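Local coordinates for protein cytochrome c, putative (Shewanella oneidensis, PDB 1SP3) that carries eight c-type hemes and probably works as a respiratory oxidoreductase, with tetrathionate as a likely substrate, at residues Gln233-Lys242 / Ile398-Leu409; Lys285-Gly293 / Asp318-Phe329. One frame throughout, in Å; residues are numbered along the deposited sequence.

Contact 1 (Gln233-Lys242 / Ile398-Leu409). With HEC (heme c), chain I.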
# COMPACT_ATOMS: atom_id res chain seq x y z
N GLN A 233 1.00 -15.61 9.35
CA GLN A 233 1.82 -14.87 8.38
C GLN A 233 3.27 -14.83 8.81
O GLN A 233 4.17 -14.89 8.01
CB GLN A 233 1.29 -13.43 8.28
CG GLN A 233 -0.06 -13.30 7.49
CD GLN A 233 -1.24 -13.34 8.37
OE1 GLN A 233 -1.21 -13.99 9.45
NE2 GLN A 233 -2.29 -12.59 7.99
N THR A 234 3.55 -14.73 10.11
CA THR A 234 4.96 -14.71 10.55
C THR A 234 5.80 -15.91 10.13
O THR A 234 6.89 -15.79 9.55
CB THR A 234 4.96 -14.45 12.09
OG1 THR A 234 4.46 -13.13 12.32
CG2 THR A 234 6.43 -14.46 12.73
N CYS A 235 5.32 -17.12 10.44
CA CYS A 235 6.08 -18.31 10.03
C CYS A 235 6.05 -18.63 8.52
O CYS A 235 6.99 -19.17 7.95
CB CYS A 235 5.59 -19.50 10.85
SG CYS A 235 6.02 -19.23 12.63
N HIS A 236 4.96 -18.26 7.87
CA HIS A 236 4.65 -18.72 6.53
C HIS A 236 4.96 -17.73 5.44
O HIS A 236 4.84 -18.05 4.25
CB HIS A 236 3.19 -19.10 6.50
CG HIS A 236 2.94 -20.40 7.22
ND1 HIS A 236 3.48 -21.58 6.76
CD2 HIS A 236 2.30 -20.69 8.36
CE1 HIS A 236 3.16 -22.55 7.58
NE2 HIS A 236 2.40 -22.06 8.53
N ILE A 237 5.36 -16.52 5.83
CA ILE A 237 5.99 -15.61 4.87
C ILE A 237 7.41 -15.23 5.30
O ILE A 237 7.65 -14.10 5.76
CB ILE A 237 5.08 -14.34 4.62
CG1 ILE A 237 3.57 -14.64 4.56
CG2 ILE A 237 5.50 -13.61 3.29
CD1 ILE A 237 2.67 -13.34 4.44
N PRO A 238 8.40 -16.15 5.17
CA PRO A 238 9.78 -15.90 5.65
C PRO A 238 10.47 -14.83 4.83
O PRO A 238 11.44 -14.24 5.33
CB PRO A 238 10.52 -17.22 5.41
CG PRO A 238 9.55 -18.04 4.32
CD PRO A 238 8.21 -17.50 4.59
N PHE A 239 10.00 -14.56 3.61
CA PHE A 239 10.61 -13.52 2.75
C PHE A 239 9.56 -12.83 1.87
O PHE A 239 8.58 -13.48 1.39
CB PHE A 239 11.68 -14.10 1.82
CG PHE A 239 12.87 -14.73 2.57
CD1 PHE A 239 12.92 -16.12 2.80
CD2 PHE A 239 13.91 -13.92 3.06
CE1 PHE A 239 14.08 -16.71 3.44
CE2 PHE A 239 15.07 -14.48 3.71
CZ PHE A 239 15.16 -15.90 3.89
N PHE A 240 9.78 -11.52 1.63
CA PHE A 240 9.11 -10.83 0.57
C PHE A 240 10.13 -10.24 -0.45
O PHE A 240 11.36 -10.39 -0.31
CB PHE A 240 8.19 -9.80 1.20
CG PHE A 240 8.90 -8.68 1.88
CD1 PHE A 240 9.24 -7.55 1.18
CD2 PHE A 240 9.16 -8.72 3.25
CE1 PHE A 240 9.86 -6.48 1.82
CE2 PHE A 240 9.81 -7.68 3.90
CZ PHE A 240 10.15 -6.57 3.22
N ALA A 241 9.63 -9.54 -1.48
CA ALA A 241 10.48 -9.10 -2.60
C ALA A 241 11.34 -10.30 -3.06
O ALA A 241 12.53 -10.24 -3.20
CB ALA A 241 11.39 -7.91 -2.18
N LYS A 242 10.70 -11.44 -3.22
CA LYS A 242 11.39 -12.65 -3.59
C LYS A 242 12.01 -12.57 -4.96
O LYS A 242 13.05 -13.18 -5.18
CB LYS A 242 10.39 -13.78 -3.55
CG LYS A 242 10.10 -14.35 -2.21
CD LYS A 242 8.87 -15.33 -2.35
CE LYS A 242 8.57 -15.95 -1.03
NZ LYS A 242 7.49 -16.98 -1.09
N ILE A 398 2.67 -7.51 5.93
CA ILE A 398 3.00 -8.45 4.90
C ILE A 398 1.97 -9.59 4.98
O ILE A 398 1.93 -10.27 5.95
CB ILE A 398 4.43 -9.01 5.16
CG1 ILE A 398 5.51 -7.93 4.93
CG2 ILE A 398 4.69 -10.15 4.22
CD1 ILE A 398 5.40 -7.43 3.43
N ASN A 399 1.25 -9.87 3.89
CA ASN A 399 0.22 -10.87 3.86
C ASN A 399 0.25 -11.86 2.72
O ASN A 399 -0.48 -12.86 2.78
CB ASN A 399 -1.20 -10.24 3.90
CG ASN A 399 -1.48 -9.51 5.23
OD1 ASN A 399 -1.78 -10.11 6.27
ND2 ASN A 399 -1.39 -8.21 5.16
N HIS A 400 1.02 -11.56 1.68
CA HIS A 400 1.08 -12.37 0.45
C HIS A 400 2.44 -13.06 0.31
O HIS A 400 3.28 -12.84 1.16
CB HIS A 400 0.65 -11.56 -0.78
CG HIS A 400 -0.59 -10.77 -0.52
ND1 HIS A 400 -0.57 -9.51 0.05
CD2 HIS A 400 -1.90 -11.12 -0.61
CE1 HIS A 400 -1.81 -9.10 0.26
NE2 HIS A 400 -2.64 -10.05 -0.14
N MET A 401 2.64 -13.89 -0.74
CA MET A 401 3.83 -14.69 -0.89
C MET A 401 3.96 -15.79 0.19
O MET A 401 5.07 -16.19 0.58
CB MET A 401 5.13 -13.85 -0.93
CG MET A 401 5.19 -12.88 -2.15
SD MET A 401 6.70 -11.80 -2.29
CE MET A 401 6.39 -11.17 -3.97
N VAL A 402 2.85 -16.34 0.61
CA VAL A 402 2.99 -17.46 1.52
C VAL A 402 3.87 -18.52 0.78
O VAL A 402 3.64 -18.81 -0.39
CB VAL A 402 1.62 -18.01 1.96
CG1 VAL A 402 1.80 -19.40 2.69
CG2 VAL A 402 0.86 -16.95 2.87
N SER A 403 4.94 -18.99 1.43
CA SER A 403 5.87 -19.95 0.82
C SER A 403 5.37 -21.39 1.04
O SER A 403 4.57 -21.59 1.98
CB SER A 403 7.21 -19.82 1.55
OG SER A 403 7.73 -18.57 1.22
N PRO A 404 5.87 -22.38 0.27
CA PRO A 404 5.54 -23.80 0.60
C PRO A 404 5.88 -24.12 2.01
O PRO A 404 6.74 -23.44 2.57
CB PRO A 404 6.42 -24.64 -0.35
CG PRO A 404 6.69 -23.75 -1.51
CD PRO A 404 6.74 -22.27 -0.93
N LYS A 405 5.24 -25.15 2.56
CA LYS A 405 5.36 -25.49 3.97
C LYS A 405 6.82 -25.80 4.39
O LYS A 405 7.22 -25.53 5.53
CB LYS A 405 4.40 -26.64 4.28
CG LYS A 405 4.75 -27.93 3.50
CD LYS A 405 3.71 -29.03 3.75
CE LYS A 405 4.23 -30.43 3.26
NZ LYS A 405 4.09 -30.49 1.73
N GLU A 406 7.61 -26.28 3.43
CA GLU A 406 9.03 -26.65 3.69
C GLU A 406 9.92 -25.42 4.00
O GLU A 406 10.98 -25.57 4.56
CB GLU A 406 9.66 -27.52 2.52
CG GLU A 406 8.99 -28.85 2.29
CD GLU A 406 7.71 -28.78 1.43
OE1 GLU A 406 6.96 -29.81 1.47
OE2 GLU A 406 7.44 -27.75 0.71
N GLN A 407 9.46 -24.22 3.63
CA GLN A 407 10.20 -23.00 3.94
C GLN A 407 9.58 -22.11 5.02
O GLN A 407 10.01 -21.00 5.18
CB GLN A 407 10.48 -22.14 2.71
CG GLN A 407 9.93 -22.64 1.47
CD GLN A 407 10.81 -23.64 0.82
OE1 GLN A 407 10.34 -24.48 0.03
NE2 GLN A 407 12.12 -23.57 1.13
N ALA A 408 8.61 -22.61 5.77
CA ALA A 408 8.10 -21.89 6.95
C ALA A 408 9.20 -21.77 7.95
O ALA A 408 10.04 -22.64 8.00
CB ALA A 408 6.89 -22.61 7.60
N LEU A 409 9.19 -20.66 8.72
CA LEU A 409 10.14 -20.51 9.80
C LEU A 409 10.02 -21.75 10.68
O LEU A 409 8.94 -22.11 11.04
CB LEU A 409 9.82 -19.26 10.61
CG LEU A 409 9.93 -17.93 9.87
CD1 LEU A 409 9.92 -16.77 10.87
CD2 LEU A 409 11.29 -18.03 9.05
FE HEC I . 2.00 -23.47 9.87
CHA HEC I . 2.90 -26.08 8.17
CHB HEC I . -0.94 -23.22 8.17
CHC HEC I . 0.77 -21.04 12.14
CHD HEC I . 5.03 -23.18 11.34
NA HEC I . 1.05 -24.52 8.41
C1A HEC I . 1.63 -25.65 7.91
C2A HEC I . 0.71 -26.14 6.91
C3A HEC I . -0.39 -25.39 6.90
C4A HEC I . -0.16 -24.30 7.82
CMA HEC I . -1.64 -25.63 6.00
CAA HEC I . 0.94 -27.45 6.11
CBA HEC I . 0.52 -28.58 7.06
CGA HEC I . 0.85 -29.92 6.44
O1A HEC I . 0.16 -30.34 5.51
O2A HEC I . 1.86 -30.54 6.82
NB HEC I . 0.29 -22.37 10.13
C1B HEC I . -0.75 -22.38 9.22
C2B HEC I . -1.74 -21.48 9.68
C3B HEC I . -1.31 -20.93 10.79
C4B HEC I . -0.03 -21.47 11.10
CMB HEC I . -3.11 -21.31 8.99
CAB HEC I . -2.08 -19.94 11.69
CBB HEC I . -3.24 -20.49 12.12
NC HEC I . 2.75 -22.31 11.45
C1C HEC I . 2.10 -21.33 12.17
C2C HEC I . 3.04 -20.73 13.03
C3C HEC I . 4.25 -21.32 12.80
C4C HEC I . 4.06 -22.34 11.80
CMC HEC I . 2.66 -19.57 13.97
CAC HEC I . 5.64 -20.99 13.46
CBC HEC I . 5.85 -20.75 14.80
ND HEC I . 3.72 -24.41 9.79
C1D HEC I . 4.88 -24.18 10.46
C2D HEC I . 5.88 -25.17 10.11
C3D HEC I . 5.23 -25.97 9.06
C4D HEC I . 3.88 -25.50 8.97
CMD HEC I . 7.37 -25.23 10.62
CAD HEC I . 5.82 -27.22 8.29
CBD HEC I . 5.59 -28.41 9.24
CGD HEC I . 4.32 -29.08 8.74
O1D HEC I . 4.28 -29.42 7.48
O2D HEC I . 3.35 -29.27 9.58
O HOH W 1 5.30 -21.40 4.54
O HOH W 2 7.46 -15.83 1.85
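Phe240 presents one ring face to Ile398, whose CD1 sits 4.2 Å from the ring centroid in a CH-pi contact. The imidazole of His236 has CB of its neighbour Cys235 over one face, with water 1 and the heme, at CHA and NB, at its edge; Ala408 CB approaches His236 ND1 obliquely at 3.7 Å. NE2 of His236 binds the heme iron opposite His218, while the thioether from Cys235 SG to the same heme makes this the end of a c-type heme-binding motif. ND1 donates to water 1, which lies beside Ser403 O; with the iron bond this limits how the ring can turn. The amides of Gln233 and Asn399 are turned 65° apart, and Gln233 NE2 reaches Asn399 OD1 at 3.1 Å, in the carbonyl plane of Asn399 but tilted 25° from the amide plane of Gln233.

Where the chain leaves the helix, Leu409 N donates to Cys235 O (2.8 Å) and Ser403 N to His236 O (3.0 Å). Ile237 CG2, anti to the backbone N, packs against Ile398 CG2 at 3.7 Å. Lys242, extended beyond CG, runs past Met401 in the opposite direction and brings NZ to Met401 O (3.0 Å) and Ser403 OG (2.8 Å); Ala167 O and Thr168 O are further acceptors. A methionine in its place removes the ammonium, and Met401 O and Ser403 OG would probably lose this donor. Since His400 is an axial ligand of a second heme, residues 398-409 serve two heme sites, and the water-linked ND1 would be expected to make His236 a somewhat stronger electron donor to its iron.

Contact 2 (Lys285-Gly293 / Asp318-Phe329)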
# COMPACT_ATOMS: atom_id res chain seq x y z
N LYS A 285 13.74 -10.25 4.67
CA LYS A 285 13.06 -10.67 5.85
C LYS A 285 12.24 -9.53 6.35
O LYS A 285 12.65 -8.34 6.37
CB LYS A 285 14.05 -11.07 6.94
CG LYS A 285 14.94 -12.26 6.54
CD LYS A 285 16.04 -12.44 7.56
CE LYS A 285 16.84 -13.74 7.21
NZ LYS A 285 18.20 -13.77 7.85
N PRO A 286 11.04 -9.88 6.77
CA PRO A 286 10.19 -8.93 7.47
C PRO A 286 10.79 -8.55 8.84
O PRO A 286 11.58 -9.28 9.36
CB PRO A 286 8.89 -9.72 7.69
CG PRO A 286 8.88 -10.78 6.65
CD PRO A 286 10.35 -11.17 6.52
N GLN A 287 10.40 -7.39 9.36
CA GLN A 287 10.46 -7.07 10.81
C GLN A 287 9.23 -7.53 11.54
O GLN A 287 8.17 -7.54 11.00
CB GLN A 287 10.43 -5.54 10.96
CG GLN A 287 11.49 -5.00 10.12
CD GLN A 287 12.63 -4.82 10.96
OE1 GLN A 287 13.47 -5.74 11.07
NE2 GLN A 287 12.62 -3.71 11.71
N TYR A 288 9.37 -7.91 12.80
CA TYR A 288 8.20 -8.49 13.50
C TYR A 288 7.68 -7.55 14.56
O TYR A 288 8.48 -6.95 15.28
CB TYR A 288 8.62 -9.82 14.08
CG TYR A 288 9.07 -10.70 12.90
CD1 TYR A 288 10.43 -10.86 12.58
CD2 TYR A 288 8.14 -11.31 12.09
CE1 TYR A 288 10.85 -11.64 11.49
CE2 TYR A 288 8.53 -12.08 11.02
CZ TYR A 288 9.87 -12.26 10.75
OH TYR A 288 10.21 -12.96 9.65
N ALA A 289 6.39 -7.47 14.73
CA ALA A 289 5.93 -6.58 15.79
C ALA A 289 4.61 -7.06 16.33
O ALA A 289 3.83 -7.65 15.58
CB ALA A 289 5.91 -5.09 15.34
N TRP A 290 4.38 -6.86 17.64
CA TRP A 290 3.05 -6.97 18.19
C TRP A 290 2.03 -6.18 17.39
O TRP A 290 2.25 -4.99 17.05
CB TRP A 290 2.98 -6.56 19.68
CG TRP A 290 3.76 -7.49 20.56
CD1 TRP A 290 4.97 -7.26 21.15
CD2 TRP A 290 3.42 -8.85 20.84
NE1 TRP A 290 5.40 -8.39 21.81
CE2 TRP A 290 4.48 -9.39 21.61
CE3 TRP A 290 2.33 -9.69 20.49
CZ2 TRP A 290 4.45 -10.68 22.10
CZ3 TRP A 290 2.29 -10.93 20.98
CH2 TRP A 290 3.35 -11.44 21.76
N TYR A 291 0.91 -6.83 17.09
CA TYR A 291 -0.14 -6.12 16.39
C TYR A 291 -1.46 -6.61 16.89
O TYR A 291 -1.76 -7.81 16.78
CB TYR A 291 -0.02 -6.35 14.87
CG TYR A 291 -1.09 -5.67 13.97
CD1 TYR A 291 -1.30 -4.27 13.99
CD2 TYR A 291 -1.89 -6.43 13.11
CE1 TYR A 291 -2.26 -3.68 13.17
CE2 TYR A 291 -2.87 -5.82 12.26
CZ TYR A 291 -3.01 -4.43 12.30
OH TYR A 291 -3.99 -3.86 11.53
N ASN A 292 -2.31 -5.66 17.31
CA ASN A 292 -3.68 -5.99 17.79
C ASN A 292 -4.81 -5.48 16.90
O ASN A 292 -5.97 -5.43 17.34
CB ASN A 292 -3.91 -5.39 19.20
CG ASN A 292 -3.90 -3.83 19.19
OD1 ASN A 292 -3.99 -3.19 18.12
ND2 ASN A 292 -3.73 -3.23 20.35
N GLY A 293 -4.52 -5.12 15.66
CA GLY A 293 -5.60 -4.63 14.82
C GLY A 293 -5.62 -3.08 14.75
O GLY A 293 -6.26 -2.50 13.90
N ASP A 318 1.25 -5.23 22.36
CA ASP A 318 2.43 -5.52 23.10
C ASP A 318 2.20 -6.89 23.72
O ASP A 318 1.12 -7.43 23.52
CB ASP A 318 2.75 -4.39 24.13
CG ASP A 318 1.72 -4.30 25.30
OD1 ASP A 318 1.18 -5.29 25.78
OD2 ASP A 318 1.44 -3.24 25.83
N ILE A 319 3.21 -7.45 24.40
CA ILE A 319 3.16 -8.84 24.96
C ILE A 319 2.01 -9.08 25.93
O ILE A 319 1.47 -10.16 25.96
CB ILE A 319 4.49 -9.23 25.62
CG1 ILE A 319 4.58 -10.76 25.91
CG2 ILE A 319 4.80 -8.27 26.83
CD1 ILE A 319 5.97 -11.24 26.30
N ASN A 320 1.61 -8.04 26.69
CA ASN A 320 0.50 -8.11 27.61
C ASN A 320 -0.81 -7.87 26.93
O ASN A 320 -1.83 -7.83 27.58
CB ASN A 320 0.73 -7.07 28.70
CG ASN A 320 1.96 -7.42 29.50
OD1 ASN A 320 2.12 -8.59 29.90
ND2 ASN A 320 2.88 -6.49 29.63
N ASP A 321 -0.80 -7.71 25.62
CA ASP A 321 -2.06 -7.43 24.94
C ASP A 321 -2.66 -8.74 24.38
O ASP A 321 -2.17 -9.36 23.40
CB ASP A 321 -1.79 -6.30 23.91
CG ASP A 321 -3.07 -5.77 23.21
OD1 ASP A 321 -4.14 -6.50 23.11
OD2 ASP A 321 -3.06 -4.61 22.69
N ALA A 322 -3.71 -9.22 25.04
CA ALA A 322 -4.33 -10.48 24.66
C ALA A 322 -4.88 -10.37 23.23
O ALA A 322 -5.00 -11.38 22.58
CB ALA A 322 -5.52 -10.88 25.65
N LYS A 323 -5.24 -9.18 22.75
CA LYS A 323 -5.67 -9.08 21.35
C LYS A 323 -4.48 -9.11 20.31
O LYS A 323 -4.71 -9.25 19.10
CB LYS A 323 -6.50 -7.81 21.10
CG LYS A 323 -7.91 -7.78 21.68
CD LYS A 323 -8.59 -6.38 21.44
CE LYS A 323 -9.90 -6.43 20.51
NZ LYS A 323 -11.21 -6.12 21.26
N ALA A 324 -3.24 -8.96 20.77
CA ALA A 324 -2.12 -8.73 19.84
C ALA A 324 -1.45 -10.08 19.51
O ALA A 324 -1.40 -10.94 20.42
CB ALA A 324 -1.11 -7.75 20.46
N LYS A 325 -0.96 -10.28 18.26
CA LYS A 325 -0.06 -11.41 17.93
C LYS A 325 1.19 -10.85 17.25
O LYS A 325 1.17 -9.66 16.86
CB LYS A 325 -0.72 -12.44 16.99
CG LYS A 325 -1.78 -13.25 17.74
CD LYS A 325 -2.51 -14.18 16.79
CE LYS A 325 -3.69 -14.77 17.48
NZ LYS A 325 -3.92 -15.99 16.76
N ILE A 326 2.26 -11.65 17.16
CA ILE A 326 3.42 -11.16 16.45
C ILE A 326 3.22 -11.35 14.95
O ILE A 326 3.01 -12.48 14.48
CB ILE A 326 4.73 -11.87 16.95
CG1 ILE A 326 4.92 -11.61 18.45
CG2 ILE A 326 5.98 -11.51 16.05
CD1 ILE A 326 6.00 -12.63 19.04
N TYR A 327 3.27 -10.22 14.20
CA TYR A 327 3.00 -10.23 12.75
C TYR A 327 4.24 -9.70 12.04
O TYR A 327 5.04 -8.96 12.66
CB TYR A 327 1.88 -9.23 12.43
CG TYR A 327 0.44 -9.80 12.55
CD1 TYR A 327 -0.20 -9.88 13.83
CD2 TYR A 327 -0.29 -10.21 11.40
CE1 TYR A 327 -1.47 -10.36 13.97
CE2 TYR A 327 -1.66 -10.74 11.51
CZ TYR A 327 -2.23 -10.77 12.81
OH TYR A 327 -3.45 -11.31 13.04
N PRO A 328 4.34 -9.96 10.73
CA PRO A 328 5.45 -9.51 9.91
C PRO A 328 5.11 -8.27 9.12
O PRO A 328 3.99 -8.08 8.62
CB PRO A 328 5.61 -10.66 8.89
CG PRO A 328 4.21 -11.10 8.66
CD PRO A 328 3.40 -10.80 9.92
N PHE A 329 6.14 -7.45 8.94
CA PHE A 329 5.95 -6.15 8.39
C PHE A 329 7.11 -5.77 7.47
O PHE A 329 8.28 -6.10 7.72
CB PHE A 329 5.91 -5.11 9.52
CG PHE A 329 4.66 -5.14 10.32
CD1 PHE A 329 4.56 -5.97 11.46
CD2 PHE A 329 3.56 -4.38 9.92
CE1 PHE A 329 3.44 -5.98 12.20
CE2 PHE A 329 2.38 -4.41 10.66
CZ PHE A 329 2.34 -5.24 11.80
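Trp290 lies between the turn at Asp318 and Ile326, and its side chain meets the other segment along its whole length. CB starts 3.5 Å from Asp318 N; with CG anti to the carbonyl carbon (chi1 -65°), one face of the indole lies against the Asp318-Ile319 peptide. CG and CD1 meet Asp318 CA, CD2 meets Asp318 C, and NE1 comes near Ile319 N, although its hydrogen bond goes to Leu426 O. CE2 and CZ2 touch Ile319 CA, which stands over one face of the six-membered ring. On the opposite face Ile326 CG1 stands only 6° off the ring normal, a close CH-pi contact that CH2 shares. CE3 packs on Lys325 C and O, and at the far rim Trp290 CZ3 has Ala324 O at the edge, 3.7 Å away.

The backbones form an antiparallel ladder within the mixed sheet: Gln287, Ala289 and Tyr291 are hydrogen-bonded pairs with Phe329, Tyr327 and Lys325, whereas Tyr288 with Pro328 and Trp290 with Ile326 are non-hydrogen-bonded. The proline, lacking an N-H, occupies a position where none is needed across this ladder.

The face opposite Trp290 carries an aromatic cluster. Tyr291, its CG anti to the backbone N (chi1 179°), directs an edge at the face of Tyr327, centroids 5.4 Å apart; Phe329 in turn points its edge at the face of Tyr291, 5.9 Å between centroids. Beyond the strand end, Asn292 OD1 is bonded to Thr294 OG1, and Asn292 ND2 gives a bond of 2.8 Å to Asp321 OD2 on the syn side of the carboxylate, tying strand 287-291 to the turn 321-324.

In the fold
Along the chain the order is 233-242, 285-293, 318-329 and 398-409, so contact 2 falls within the long excursion that contact 1 brings back together. Their centres are about 16 Å apart, yet they touch directly: Thr234 OG1 lies 2.7 Å from Ile326 O, probably as a hydrogen bond, and Ile398 N is 3.0 Å from Pro328 O. Strand 325-339 pairs with strand 287-291 in contact 2 and with strand 387-397, which leads into the loop of contact 1. Helix 232-236, carrying a heme's covalent and axial attachments, packs on this sheet; contact 2 lies within the sheet, while contact 1 brings the helix and the loop after strand 387-397 together beside it.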